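Local coordinates for uncharacterized protein DSY3957 (Desulfitobacterium hafniense, PDB 3HXL), which probably assembles with copies of itself into the contractile sheath around a myovirus-type phage tail, at residues T202-S207 against W269-T274; V234-P239 against T262-T267; I247-G252 against G310-T315; V292-R297 against N319-E324; A305-G310 against V323-N328. One frame throughout, in Å; residues are numbered along the deposited sequence.

Contact 1: T202-S207 against W269-T274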
# COMPACT_ATOMS: atom_id res chain seq x y z
N THR A 202 -1.94 0.94 5.25
CA THR A 202 -2.20 -0.49 5.13
C THR A 202 -1.22 -1.25 4.26
O THR A 202 -0.61 -0.69 3.33
CB THR A 202 -3.59 -0.72 4.57
OG1 THR A 202 -3.59 -0.40 3.17
CG2 THR A 202 -4.60 0.17 5.27
N ILE A 203 -1.08 -2.53 4.55
CA ILE A 203 -0.21 -3.41 3.78
C ILE A 203 -1.02 -4.59 3.29
O ILE A 203 -1.87 -5.11 4.01
CB ILE A 203 0.95 -3.96 4.63
CG1 ILE A 203 1.98 -2.86 4.90
CG2 ILE A 203 1.59 -5.15 3.92
CD1 ILE A 203 3.02 -3.24 5.96
N ALA A 204 -0.79 -5.02 2.05
CA ALA A 204 -1.48 -6.17 1.52
C ALA A 204 -0.45 -7.28 1.33
O ALA A 204 0.66 -7.02 0.87
CB ALA A 204 -2.14 -5.84 0.17
N LEU A 205 -0.81 -8.50 1.71
CA LEU A 205 0.07 -9.64 1.51
C LEU A 205 -0.71 -10.61 0.62
O LEU A 205 -1.50 -11.41 1.11
CB LEU A 205 0.44 -10.32 2.84
CG LEU A 205 1.26 -11.61 2.71
CD1 LEU A 205 2.53 -11.34 1.90
CD2 LEU A 205 1.63 -12.13 4.09
N PRO A 206 -0.52 -10.53 -0.70
CA PRO A 206 -1.21 -11.40 -1.66
C PRO A 206 -0.48 -12.74 -1.78
O PRO A 206 -0.03 -13.12 -2.86
CB PRO A 206 -1.15 -10.59 -2.95
CG PRO A 206 0.20 -9.96 -2.86
CD PRO A 206 0.23 -9.47 -1.41
N SER A 207 -0.40 -13.44 -0.65
CA SER A 207 0.30 -14.71 -0.56
C SER A 207 -0.47 -15.69 0.33
O SER A 207 -1.10 -15.29 1.30
CB SER A 207 1.69 -14.46 0.01
OG SER A 207 2.37 -15.68 0.31
N TRP A 269 -7.08 -5.08 -3.29
CA TRP A 269 -8.19 -4.12 -3.26
C TRP A 269 -8.61 -3.82 -1.82
O TRP A 269 -8.83 -2.66 -1.46
CB TRP A 269 -9.40 -4.65 -4.02
CG TRP A 269 -10.55 -3.68 -4.05
CD1 TRP A 269 -10.77 -2.70 -4.97
CD2 TRP A 269 -11.62 -3.58 -3.10
NE1 TRP A 269 -11.91 -1.99 -4.66
CE2 TRP A 269 -12.45 -2.52 -3.51
CE3 TRP A 269 -11.95 -4.30 -1.94
CZ2 TRP A 269 -13.60 -2.14 -2.80
CZ3 TRP A 269 -13.10 -3.92 -1.23
CH2 TRP A 269 -13.91 -2.85 -1.67
N VAL A 270 -8.72 -4.86 -1.00
CA VAL A 270 -9.13 -4.64 0.38
C VAL A 270 -8.19 -3.68 1.11
O VAL A 270 -8.64 -2.80 1.85
CB VAL A 270 -9.23 -5.97 1.17
CG1 VAL A 270 -9.62 -5.70 2.62
CG2 VAL A 270 -10.27 -6.86 0.52
N ALA A 271 -6.89 -3.85 0.89
CA ALA A 271 -5.88 -2.99 1.51
C ALA A 271 -6.00 -1.57 0.98
O ALA A 271 -5.91 -0.60 1.73
CB ALA A 271 -4.49 -3.54 1.23
N GLY A 272 -6.20 -1.45 -0.33
CA GLY A 272 -6.33 -0.14 -0.94
C GLY A 272 -7.58 0.56 -0.47
O GLY A 272 -7.57 1.77 -0.19
N ALA A 273 -8.68 -0.19 -0.37
CA ALA A 273 -9.96 0.36 0.08
C ALA A 273 -9.92 0.79 1.54
O ALA A 273 -10.52 1.79 1.92
CB ALA A 273 -11.07 -0.68 -0.13
N THR A 274 -9.23 0.00 2.35
CA THR A 274 -9.09 0.29 3.77
C THR A 274 -8.26 1.56 3.94
O THR A 274 -8.60 2.44 4.73
CB THR A 274 -8.40 -0.89 4.49
OG1 THR A 274 -9.25 -2.04 4.42
CG2 THR A 274 -8.11 -0.56 5.95
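Ala204 of strand 202-204 faces Ala271 of helix 269-274, their CA atoms 5.4 Å apart, and the two short segments run almost exactly antiparallel, at 172°, with axes 7.4 Å apart at closest approach. This is alpha/beta layer packing within the subtilisin-like domain: the helix lies on one side of the mixed sheet, while Ile203, pointing away from it, meets Phe216 and Phe219 of helix 210-227. Small residues permit the close approach. The methyls of Ala204 and Ala271 meet at CB-CB 3.5 Å, tighter than ordinary carbon contact. Thr202 supplies the polar link. Its hydroxyl sits between the backbone N and the carbonyl carbon (chi1 73°), from where OG1 donates to Ala271 O at 2.7 Å, reaching it from above the carbonyl plane. A threonine suits this strand position because its other branch is apolar: CG2 meets CG2 of Thr274 at 3.6 Å. Thr274 can offer that methyl because its own hydroxyl turns back along the helix. Thr274 OG1 donates to Val270 O at 2.7 Å, from the carbonyl face opposite the one used by Thr274 N.

Contact 2: V234-P239 against T262-T267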
# COMPACT_ATOMS: atom_id res chain seq x y z
N VAL A 234 -3.38 -6.69 5.60
CA VAL A 234 -4.49 -7.43 5.03
C VAL A 234 -3.97 -8.75 4.47
O VAL A 234 -3.19 -8.77 3.51
CB VAL A 234 -5.17 -6.64 3.89
CG1 VAL A 234 -6.34 -7.44 3.32
CG2 VAL A 234 -5.66 -5.29 4.43
N LEU A 235 -4.41 -9.84 5.08
CA LEU A 235 -3.99 -11.17 4.69
C LEU A 235 -5.14 -11.99 4.13
O LEU A 235 -6.30 -11.57 4.17
CB LEU A 235 -3.42 -11.91 5.91
CG LEU A 235 -2.44 -11.14 6.78
CD1 LEU A 235 -2.05 -12.01 7.98
CD2 LEU A 235 -1.22 -10.75 5.98
N GLU A 236 -4.78 -13.16 3.61
CA GLU A 236 -5.72 -14.11 3.01
C GLU A 236 -5.95 -15.28 3.95
O GLU A 236 -5.00 -15.93 4.37
CB GLU A 236 -5.14 -14.65 1.70
CG GLU A 236 -6.02 -15.68 1.02
CD GLU A 236 -5.57 -17.13 1.24
OE1 GLU A 236 -6.32 -18.01 0.78
OE2 GLU A 236 -4.51 -17.41 1.84
N ASN A 237 -7.21 -15.55 4.27
CA ASN A 237 -7.57 -16.68 5.13
C ASN A 237 -6.64 -16.91 6.33
O ASN A 237 -5.93 -17.93 6.40
CB ASN A 237 -7.66 -17.95 4.28
CG ASN A 237 -8.92 -17.98 3.43
OD1 ASN A 237 -10.01 -18.27 3.92
ND2 ASN A 237 -8.78 -17.66 2.15
N TYR A 238 -6.63 -15.97 7.26
CA TYR A 238 -5.81 -16.11 8.45
C TYR A 238 -6.50 -15.49 9.66
O TYR A 238 -5.95 -14.61 10.33
CB TYR A 238 -4.45 -15.45 8.24
CG TYR A 238 -3.39 -15.96 9.20
CD1 TYR A 238 -2.88 -15.14 10.21
CD2 TYR A 238 -2.90 -17.26 9.09
CE1 TYR A 238 -1.89 -15.60 11.08
CE2 TYR A 238 -1.92 -17.73 9.95
CZ TYR A 238 -1.42 -16.90 10.95
OH TYR A 238 -0.43 -17.37 11.79
N PRO A 239 -7.73 -15.93 9.95
CA PRO A 239 -8.46 -15.39 11.09
C PRO A 239 -7.76 -15.71 12.41
O PRO A 239 -8.05 -15.10 13.44
CB PRO A 239 -9.83 -16.07 10.97
CG PRO A 239 -9.50 -17.37 10.33
CD PRO A 239 -8.51 -16.97 9.27
N THR A 262 -8.55 -14.61 -6.62
CA THR A 262 -8.54 -15.42 -5.41
C THR A 262 -8.58 -14.50 -4.20
O THR A 262 -8.48 -13.28 -4.33
CB THR A 262 -7.25 -16.23 -5.28
OG1 THR A 262 -6.13 -15.33 -5.26
CG2 THR A 262 -7.10 -17.19 -6.43
N ALA A 263 -8.71 -15.09 -3.02
CA ALA A 263 -8.74 -14.30 -1.79
C ALA A 263 -7.39 -13.60 -1.64
O ALA A 263 -7.32 -12.44 -1.24
CB ALA A 263 -9.01 -15.19 -0.59
N ALA A 264 -6.32 -14.32 -1.97
CA ALA A 264 -4.98 -13.75 -1.87
C ALA A 264 -4.86 -12.51 -2.76
O ALA A 264 -4.30 -11.49 -2.35
CB ALA A 264 -3.93 -14.79 -2.29
N GLN A 265 -5.38 -12.60 -3.98
CA GLN A 265 -5.33 -11.46 -4.89
C GLN A 265 -6.24 -10.33 -4.42
O GLN A 265 -5.96 -9.15 -4.66
CB GLN A 265 -5.76 -11.88 -6.29
CG GLN A 265 -4.82 -12.85 -7.00
CD GLN A 265 -5.37 -13.25 -8.35
OE1 GLN A 265 -6.44 -13.84 -8.43
NE2 GLN A 265 -4.64 -12.93 -9.41
N ALA A 266 -7.34 -10.71 -3.78
CA ALA A 266 -8.32 -9.75 -3.28
C ALA A 266 -7.77 -8.86 -2.15
O ALA A 266 -8.31 -7.79 -1.89
CB ALA A 266 -9.57 -10.48 -2.80
N THR A 267 -6.69 -9.30 -1.50
CA THR A 267 -6.10 -8.50 -0.43
C THR A 267 -5.64 -7.14 -0.96
O THR A 267 -5.62 -6.16 -0.22
CB THR A 267 -4.87 -9.19 0.23
OG1 THR A 267 -3.82 -9.35 -0.73
CG2 THR A 267 -5.26 -10.57 0.79
O HOH W 1 -6.49 -17.41 -1.91
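Apolar packing brings Val234 and Glu236 of strand 234-236 against one side of helix 263-267. The side chains of Val234 and Thr267 lie alongside each other, pointing opposite ways, with Val234 CG1 3.8 Å from Thr267 CB. The methyl CG2 of Thr267 rests on the backbone of Leu235, 3.6 Å from its carbonyl carbon, and OG1 of the same threonine turns back along its own helix to donate to Ala264 O. Further along, the methylene part of Glu236 is used as an apolar surface: CG, anti to the backbone N (chi1 178°), comes to 3.4 Å from Ala263 CB. The small side chains of Ala263 and Ala264 let this carbon reach the first turn of the helix.

These segments belong to adjoining layers of the subtilisin-like domain, strand 232-236 in the mixed sheet and helix 263-276 packed on it; the parts in contact, 234-236 and 263-267, run antiparallel. The helix opens with a capping box: Thr262 OG1 accepts from Gln265 N and Gln265 OE1 from Thr262 N, two reciprocal bonds that satisfy both N-H groups.

The polar link between the segments goes through water. Glu236 OE1 accepts at 2.8 Å from water 1, which in turn accepts from Ala264 N at 3.1 Å; the acid thus probably gains some stabilisation from the helix start. Between chain neighbours, Asn237 ND2 donates to Glu236 OE1 at 2.8 Å, from above the carboxylate plane, and also to Lys250 O. Glu236 OE2 makes a salt bridge to Lys213 of helix 210-227.

Contact 3: I247-G252 against G310-T315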
# COMPACT_ATOMS: atom_id res chain seq x y z
N ILE A 247 -6.55 -7.79 8.96
CA ILE A 247 -7.80 -8.07 8.28
C ILE A 247 -7.58 -9.34 7.48
O ILE A 247 -6.56 -9.48 6.80
CB ILE A 247 -8.21 -6.92 7.32
CG1 ILE A 247 -8.51 -5.65 8.13
CG2 ILE A 247 -9.42 -7.34 6.49
CD1 ILE A 247 -8.59 -4.37 7.28
N SER A 248 -8.51 -10.28 7.57
CA SER A 248 -8.40 -11.56 6.86
C SER A 248 -9.48 -11.75 5.80
O SER A 248 -10.65 -11.98 6.13
CB SER A 248 -8.45 -12.72 7.85
OG SER A 248 -8.30 -13.97 7.19
N VAL A 249 -9.09 -11.68 4.53
CA VAL A 249 -10.01 -11.86 3.41
C VAL A 249 -10.22 -13.36 3.18
O VAL A 249 -9.26 -14.09 2.95
CB VAL A 249 -9.44 -11.22 2.12
CG1 VAL A 249 -10.46 -11.33 0.99
CG2 VAL A 249 -9.07 -9.77 2.39
N LYS A 250 -11.48 -13.79 3.23
CA LYS A 250 -11.82 -15.21 3.06
C LYS A 250 -11.99 -15.67 1.62
O LYS A 250 -11.46 -16.72 1.22
CB LYS A 250 -13.11 -15.53 3.84
CG LYS A 250 -13.44 -17.03 3.94
CD LYS A 250 -14.73 -17.26 4.71
CE LYS A 250 -15.01 -18.75 4.93
NZ LYS A 250 -13.96 -19.40 5.78
N ASN A 251 -12.74 -14.90 0.83
CA ASN A 251 -12.98 -15.27 -0.56
C ASN A 251 -12.56 -14.19 -1.55
O ASN A 251 -12.08 -13.12 -1.18
CB ASN A 251 -14.46 -15.66 -0.77
CG ASN A 251 -15.44 -14.52 -0.47
OD1 ASN A 251 -15.09 -13.53 0.16
ND2 ASN A 251 -16.68 -14.68 -0.92
N GLY A 252 -12.72 -14.51 -2.83
CA GLY A 252 -12.35 -13.59 -3.88
C GLY A 252 -13.58 -13.13 -4.64
O GLY A 252 -14.71 -13.30 -4.17
N GLY A 310 -14.29 -13.78 12.55
CA GLY A 310 -13.49 -12.59 12.29
C GLY A 310 -13.01 -12.47 10.85
O GLY A 310 -11.96 -11.87 10.59
N GLU A 311 -13.77 -13.02 9.92
CA GLU A 311 -13.40 -12.99 8.52
C GLU A 311 -14.04 -11.89 7.68
O GLU A 311 -15.23 -11.59 7.81
CB GLU A 311 -13.70 -14.35 7.90
CG GLU A 311 -13.02 -15.48 8.65
CD GLU A 311 -12.98 -16.76 7.85
OE1 GLU A 311 -13.93 -17.58 7.98
OE2 GLU A 311 -12.01 -16.94 7.08
N PHE A 312 -13.22 -11.30 6.81
CA PHE A 312 -13.64 -10.25 5.89
C PHE A 312 -14.00 -11.03 4.62
O PHE A 312 -13.15 -11.69 4.02
CB PHE A 312 -12.45 -9.29 5.64
CG PHE A 312 -12.80 -8.07 4.83
CD1 PHE A 312 -13.05 -8.17 3.46
CD2 PHE A 312 -12.88 -6.81 5.43
CE1 PHE A 312 -13.38 -7.04 2.70
CE2 PHE A 312 -13.20 -5.68 4.69
CZ PHE A 312 -13.45 -5.79 3.32
N LEU A 313 -15.27 -10.96 4.21
CA LEU A 313 -15.72 -11.70 3.04
C LEU A 313 -16.71 -10.93 2.17
O LEU A 313 -17.38 -10.01 2.63
CB LEU A 313 -16.37 -13.01 3.49
CG LEU A 313 -17.63 -12.81 4.34
CD1 LEU A 313 -18.88 -13.02 3.48
CD2 LEU A 313 -17.63 -13.80 5.49
N PHE A 314 -16.79 -11.34 0.91
CA PHE A 314 -17.69 -10.72 -0.06
C PHE A 314 -18.92 -11.59 -0.26
O PHE A 314 -18.84 -12.82 -0.19
CB PHE A 314 -16.97 -10.56 -1.41
CG PHE A 314 -15.74 -9.72 -1.34
CD1 PHE A 314 -15.84 -8.33 -1.33
CD2 PHE A 314 -14.48 -10.31 -1.25
CE1 PHE A 314 -14.70 -7.54 -1.22
CE2 PHE A 314 -13.34 -9.53 -1.14
CZ PHE A 314 -13.45 -8.14 -1.13
N THR A 315 -20.05 -10.94 -0.50
CA THR A 315 -21.31 -11.64 -0.73
C THR A 315 -21.91 -11.07 -2.01
O THR A 315 -21.92 -9.86 -2.22
CB THR A 315 -22.29 -11.42 0.45
OG1 THR A 315 -21.72 -11.94 1.66
CG2 THR A 315 -23.62 -12.11 0.18
O HOH W 2 -10.95 -9.58 8.91
O HOH W 3 -10.50 -14.83 6.30
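Ser248 O takes two donors: Phe312 N at 2.7 Å, across the contact, and more weakly water 3, which also donates to Glu311 OE2. On the far side of the same bridge, Lys250 N donates to Phe312 O at 2.8 Å. The two bonds straddle Val249 as expected for a parallel beta bridge, here a single one, and the CA-H of Val249 also points at Phe312 O. Beyond it the backbone pairing passes to a side chain. The amide of Asn251, with CG between the backbone N and the carbonyl carbon (chi1 62°), imitates a strand edge: OD1 accepts from Phe314 N at 2.9 Å, in the carbonyl plane and on a lone pair, while ND2 donates to Phe314 O at 2.9 Å. ND2 also binds Pro296 O, so the amide is fixed in its rotation. Asn251 O is buried without a polar partner and lies at the edge of the Phe314 ring, in its plane. Lys250 NZ forms a salt bridge with Glu311 OE1 at 2.9 Å, approaching on the syn side. Among the apolar groups, Ile247 CG2 meets Phe312 CD2 at 3.7 Å and Val249 CG1 meets Phe314 CE2 at 4.0 Å. The two phenylalanines reach Val270 of helix 263-276 and Val323 of strand 320-323, whereas Lys250, Glu311 and Leu313 touch Ala306 of helix 300-308.

Contact 4: V292-R297 against N319-E324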
# COMPACT_ATOMS: atom_id res chain seq x y z
N VAL A 292 -18.65 -8.54 -10.22
CA VAL A 292 -20.05 -8.85 -10.45
C VAL A 292 -20.53 -10.11 -9.73
O VAL A 292 -21.71 -10.45 -9.77
CB VAL A 292 -20.35 -8.97 -11.97
CG1 VAL A 292 -20.00 -7.65 -12.66
CG2 VAL A 292 -19.55 -10.12 -12.59
N ASP A 293 -19.61 -10.79 -9.05
CA ASP A 293 -19.97 -12.01 -8.33
C ASP A 293 -18.83 -12.28 -7.34
O ASP A 293 -17.82 -11.59 -7.36
CB ASP A 293 -20.12 -13.17 -9.32
CG ASP A 293 -21.01 -14.29 -8.79
OD1 ASP A 293 -21.31 -14.32 -7.58
OD2 ASP A 293 -21.41 -15.17 -9.60
N VAL A 294 -19.00 -13.28 -6.48
CA VAL A 294 -17.95 -13.62 -5.52
C VAL A 294 -17.56 -15.08 -5.74
O VAL A 294 -18.33 -15.85 -6.32
CB VAL A 294 -18.43 -13.40 -4.06
CG1 VAL A 294 -18.99 -11.99 -3.91
CG2 VAL A 294 -19.48 -14.43 -3.67
N ALA A 295 -16.37 -15.46 -5.29
CA ALA A 295 -15.90 -16.83 -5.46
C ALA A 295 -14.96 -17.24 -4.33
O ALA A 295 -13.87 -16.70 -4.19
CB ALA A 295 -15.20 -16.99 -6.81
N PRO A 296 -15.38 -18.23 -3.53
CA PRO A 296 -16.67 -18.90 -3.66
C PRO A 296 -17.82 -18.20 -2.96
O PRO A 296 -17.63 -17.18 -2.28
CB PRO A 296 -16.40 -20.27 -3.06
CG PRO A 296 -15.47 -19.93 -1.93
CD PRO A 296 -14.51 -18.94 -2.57
N ARG A 297 -19.02 -18.74 -3.13
CA ARG A 297 -20.21 -18.21 -2.49
C ARG A 297 -20.44 -19.05 -1.24
O ARG A 297 -19.99 -20.20 -1.17
CB ARG A 297 -21.42 -18.32 -3.41
CG ARG A 297 -21.41 -17.36 -4.58
CD ARG A 297 -22.73 -17.42 -5.31
NE ARG A 297 -22.90 -16.32 -6.25
CZ ARG A 297 -24.01 -16.09 -6.93
NH1 ARG A 297 -25.05 -16.89 -6.78
NH2 ARG A 297 -24.08 -15.05 -7.76
N ASN A 319 -25.83 -8.51 -8.83
CA ASN A 319 -24.69 -8.52 -9.74
C ASN A 319 -23.48 -7.73 -9.25
O ASN A 319 -22.73 -7.14 -10.04
CB ASN A 319 -25.09 -8.01 -11.13
CG ASN A 319 -26.19 -8.85 -11.75
OD1 ASN A 319 -26.07 -10.07 -11.85
ND2 ASN A 319 -27.26 -8.20 -12.18
N GLN A 320 -23.28 -7.73 -7.93
CA GLN A 320 -22.15 -7.04 -7.33
C GLN A 320 -21.58 -7.91 -6.21
O GLN A 320 -22.24 -8.81 -5.72
CB GLN A 320 -22.57 -5.69 -6.76
CG GLN A 320 -23.14 -4.72 -7.79
CD GLN A 320 -23.38 -3.34 -7.21
OE1 GLN A 320 -23.98 -3.19 -6.15
NE2 GLN A 320 -22.90 -2.31 -7.92
N ALA A 321 -20.33 -7.63 -5.85
CA ALA A 321 -19.65 -8.34 -4.77
C ALA A 321 -19.59 -7.34 -3.62
O ALA A 321 -18.75 -6.45 -3.61
CB ALA A 321 -18.24 -8.73 -5.21
N LEU A 322 -20.48 -7.48 -2.65
CA LEU A 322 -20.50 -6.56 -1.53
C LEU A 322 -19.71 -7.06 -0.32
O LEU A 322 -19.66 -8.25 -0.05
CB LEU A 322 -21.94 -6.28 -1.10
CG LEU A 322 -22.72 -5.22 -1.89
CD1 LEU A 322 -22.44 -5.31 -3.37
CD2 LEU A 322 -24.20 -5.39 -1.60
N VAL A 323 -19.09 -6.12 0.38
CA VAL A 323 -18.35 -6.46 1.59
C VAL A 323 -19.46 -6.79 2.59
O VAL A 323 -20.32 -5.95 2.86
CB VAL A 323 -17.52 -5.27 2.11
CG1 VAL A 323 -16.95 -5.59 3.49
CG2 VAL A 323 -16.39 -4.96 1.14
N GLU A 324 -19.45 -8.00 3.12
CA GLU A 324 -20.48 -8.42 4.08
C GLU A 324 -20.41 -7.52 5.30
O GLU A 324 -21.41 -6.89 5.68
CB GLU A 324 -20.27 -9.88 4.48
CG GLU A 324 -21.31 -10.44 5.46
CD GLU A 324 -22.73 -10.47 4.90
OE1 GLU A 324 -22.90 -10.75 3.69
OE2 GLU A 324 -23.68 -10.23 5.68
O HOH W 4 -23.26 -11.12 -11.81
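Val294 CG1 rests on Ala321 CB at 3.6 Å, and the same alanine methyl lies 3.6 Å from Asp293 O, so the short alanine side chain sits between a branched side chain and a backbone carbonyl. At the other end the backbones of Val292 and Asn319 meet without a conventional hydrogen bond. The CA-H of Val292 points at Asn319 O, with CA and O 3.2 Å apart. Water 4 ties these ends together, donating to Val292 O at 2.6 Å and to Asn319 OD1 at 3.0 Å.

The second segment is the returning half of the small antiparallel hairpin formed by strands 314-317 and 320-323. Asn319, in the tight turn between them, has a positive phi (62°), which asparagine tolerates well. Strand 294-295 pairs antiparallel with strand 246-255 in the mixed sheet; just before it Val292 and Asp293 both face Val254 in a classic beta bulge, and the chain turns a corner at Asp293.

Behind this corner, Asp293 OD1 accepts three bonds. Arg297 grips it side-on with two nitrogens, NE and NH2, both at 2.9 Å and both with the oxygen in the guanidinium plane; NE meets the syn lone pair of OD1, while NH2 comes from above the carboxylate plane. Val294 N meets OD1 from the anti side at 2.8 Å. The cis peptide before Pro296 lies within the loop that this salt bridge closes.

Contact 5: A305-G310 against V323-N328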
# COMPACT_ATOMS: atom_id res chain seq x y z
N ALA A 305 -20.97 -17.94 10.44
CA ALA A 305 -19.84 -18.60 11.07
C ALA A 305 -18.55 -17.85 10.75
O ALA A 305 -17.68 -17.69 11.61
CB ALA A 305 -19.74 -20.04 10.59
N ALA A 306 -18.42 -17.41 9.51
CA ALA A 306 -17.24 -16.69 9.06
C ALA A 306 -17.08 -15.35 9.76
O ALA A 306 -15.98 -14.97 10.15
CB ALA A 306 -17.30 -16.49 7.55
N LEU A 307 -18.19 -14.62 9.91
CA LEU A 307 -18.16 -13.33 10.58
C LEU A 307 -17.78 -13.56 12.04
O LEU A 307 -16.93 -12.86 12.60
CB LEU A 307 -19.54 -12.66 10.51
CG LEU A 307 -20.02 -12.21 9.12
CD1 LEU A 307 -21.44 -11.68 9.22
CD2 LEU A 307 -19.08 -11.12 8.59
N GLN A 308 -18.41 -14.56 12.65
CA GLN A 308 -18.13 -14.88 14.04
C GLN A 308 -16.66 -15.24 14.20
O GLN A 308 -16.08 -15.07 15.27
CB GLN A 308 -19.00 -16.06 14.49
CG GLN A 308 -18.82 -16.43 15.94
CD GLN A 308 -19.70 -17.60 16.34
OE1 GLN A 308 -20.92 -17.56 16.17
NE2 GLN A 308 -19.08 -18.65 16.86
N ALA A 309 -16.05 -15.74 13.13
CA ALA A 309 -14.65 -16.13 13.15
C ALA A 309 -13.71 -14.94 12.86
O ALA A 309 -12.49 -15.09 12.91
CB ALA A 309 -14.41 -17.25 12.13
N GLY A 310 -14.29 -13.78 12.55
CA GLY A 310 -13.49 -12.59 12.29
C GLY A 310 -13.01 -12.47 10.85
O GLY A 310 -11.96 -11.87 10.59
N VAL A 323 -19.09 -6.12 0.38
CA VAL A 323 -18.35 -6.46 1.59
C VAL A 323 -19.46 -6.79 2.59
O VAL A 323 -20.32 -5.95 2.86
CB VAL A 323 -17.52 -5.27 2.11
CG1 VAL A 323 -16.95 -5.59 3.49
CG2 VAL A 323 -16.39 -4.96 1.14
N GLU A 324 -19.45 -8.00 3.12
CA GLU A 324 -20.48 -8.42 4.08
C GLU A 324 -20.41 -7.52 5.30
O GLU A 324 -21.41 -6.89 5.68
CB GLU A 324 -20.27 -9.88 4.48
CG GLU A 324 -21.31 -10.44 5.46
CD GLU A 324 -22.73 -10.47 4.90
OE1 GLU A 324 -22.90 -10.75 3.69
OE2 GLU A 324 -23.68 -10.23 5.68
N GLN A 325 -19.24 -7.48 5.92
CA GLN A 325 -18.98 -6.64 7.09
C GLN A 325 -17.53 -6.21 7.05
O GLN A 325 -16.64 -7.03 6.81
CB GLN A 325 -19.28 -7.40 8.39
CG GLN A 325 -20.77 -7.48 8.70
CD GLN A 325 -21.04 -7.91 10.13
OE1 GLN A 325 -20.24 -7.67 11.03
NE2 GLN A 325 -22.20 -8.52 10.36
N ASP A 326 -17.30 -4.92 7.26
CA ASP A 326 -15.96 -4.33 7.24
C ASP A 326 -15.34 -4.58 8.62
O ASP A 326 -15.31 -3.68 9.46
CB ASP A 326 -16.09 -2.83 6.94
CG ASP A 326 -14.75 -2.12 6.81
OD1 ASP A 326 -13.70 -2.81 6.73
OD2 ASP A 326 -14.76 -0.87 6.78
N ILE A 327 -14.85 -5.79 8.83
CA ILE A 327 -14.26 -6.16 10.11
C ILE A 327 -12.86 -6.73 10.00
O ILE A 327 -12.44 -7.19 8.93
CB ILE A 327 -15.13 -7.21 10.84
CG1 ILE A 327 -15.28 -8.46 9.97
CG2 ILE A 327 -16.48 -6.62 11.19
CD1 ILE A 327 -15.93 -9.64 10.69
N ASN A 328 -12.14 -6.68 11.12
CA ASN A 328 -10.79 -7.24 11.18
C ASN A 328 -10.89 -8.58 11.92
O ASN A 328 -11.98 -9.01 12.28
CB ASN A 328 -9.83 -6.26 11.88
CG ASN A 328 -10.31 -5.82 13.25
OD1 ASN A 328 -10.46 -6.64 14.17
ND2 ASN A 328 -10.54 -4.53 13.40
O HOH W 2 -10.95 -9.58 8.91
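Leu307, in the last turn of helix 300-308, pushes its forked end against Glu324 and Gln325, crossing both side chains at about a right angle. The fork divides the work. CD1 lies against the amide end of Gln325, 3.4 Å from NE2, whereas CD2 meets CB of Gln325 at 3.7 Å and CG of Glu324 at 3.9 Å. Leucine suits the spot because CD2 packs on aliphatic carbons of these two polar residues; the acid end of Glu324 is engaged with Thr315, through OE1. Ile327 adds to the apolar patch beside the helix end. Its CG1 lies between the backbone N and the carbonyl carbon (chi1 59°), which carries CD1 to 4.1 Å from Leu307 CD2, close also to Leu307 O. Gly310 leaves the helical conformation in a Schellman motif; at its phi of 85° a side chain would crowd the carbonyl O of the residue before. Gly310 N donates to Leu307 O at 2.8 Å. The carbonyls of Gly310 and Asn328 approach as two acceptors, without bonding. Instead, water 2 donates to Gly310 O at 3.0 Å and to Ile327 O at 2.8 Å, and accepts from Ser248 N of strand 246-255. With no direct hydrogen bond between the two segments, the helix end is held against the loop by apolar packing and by one water whose two protons are both committed to carbonyl oxygens.

In the fold
All five contacts lie within the subtilisin-like domain. Contacts 1 and 2, centres about 8 Å apart, seat successive parts of helix 263-276 on the neighbouring parallel strands 202-204 and 232-236. Contact 3, about 7 Å from contact 2 centre to centre, continues to the next strand, 246-255, and touches contact 1 where Val270 packs on Val249, Phe312 and Phe314. Contact 3 is joined to contact 5, centre about 7 Å away, by the shared Gly310 and water 2, and to contact 4, about 11 Å away centre to centre, by the hairpin of strands 314-317 and 320-323. Contacts 4 and 5 share Val323 and Glu324 although their centres are about 14 Å apart.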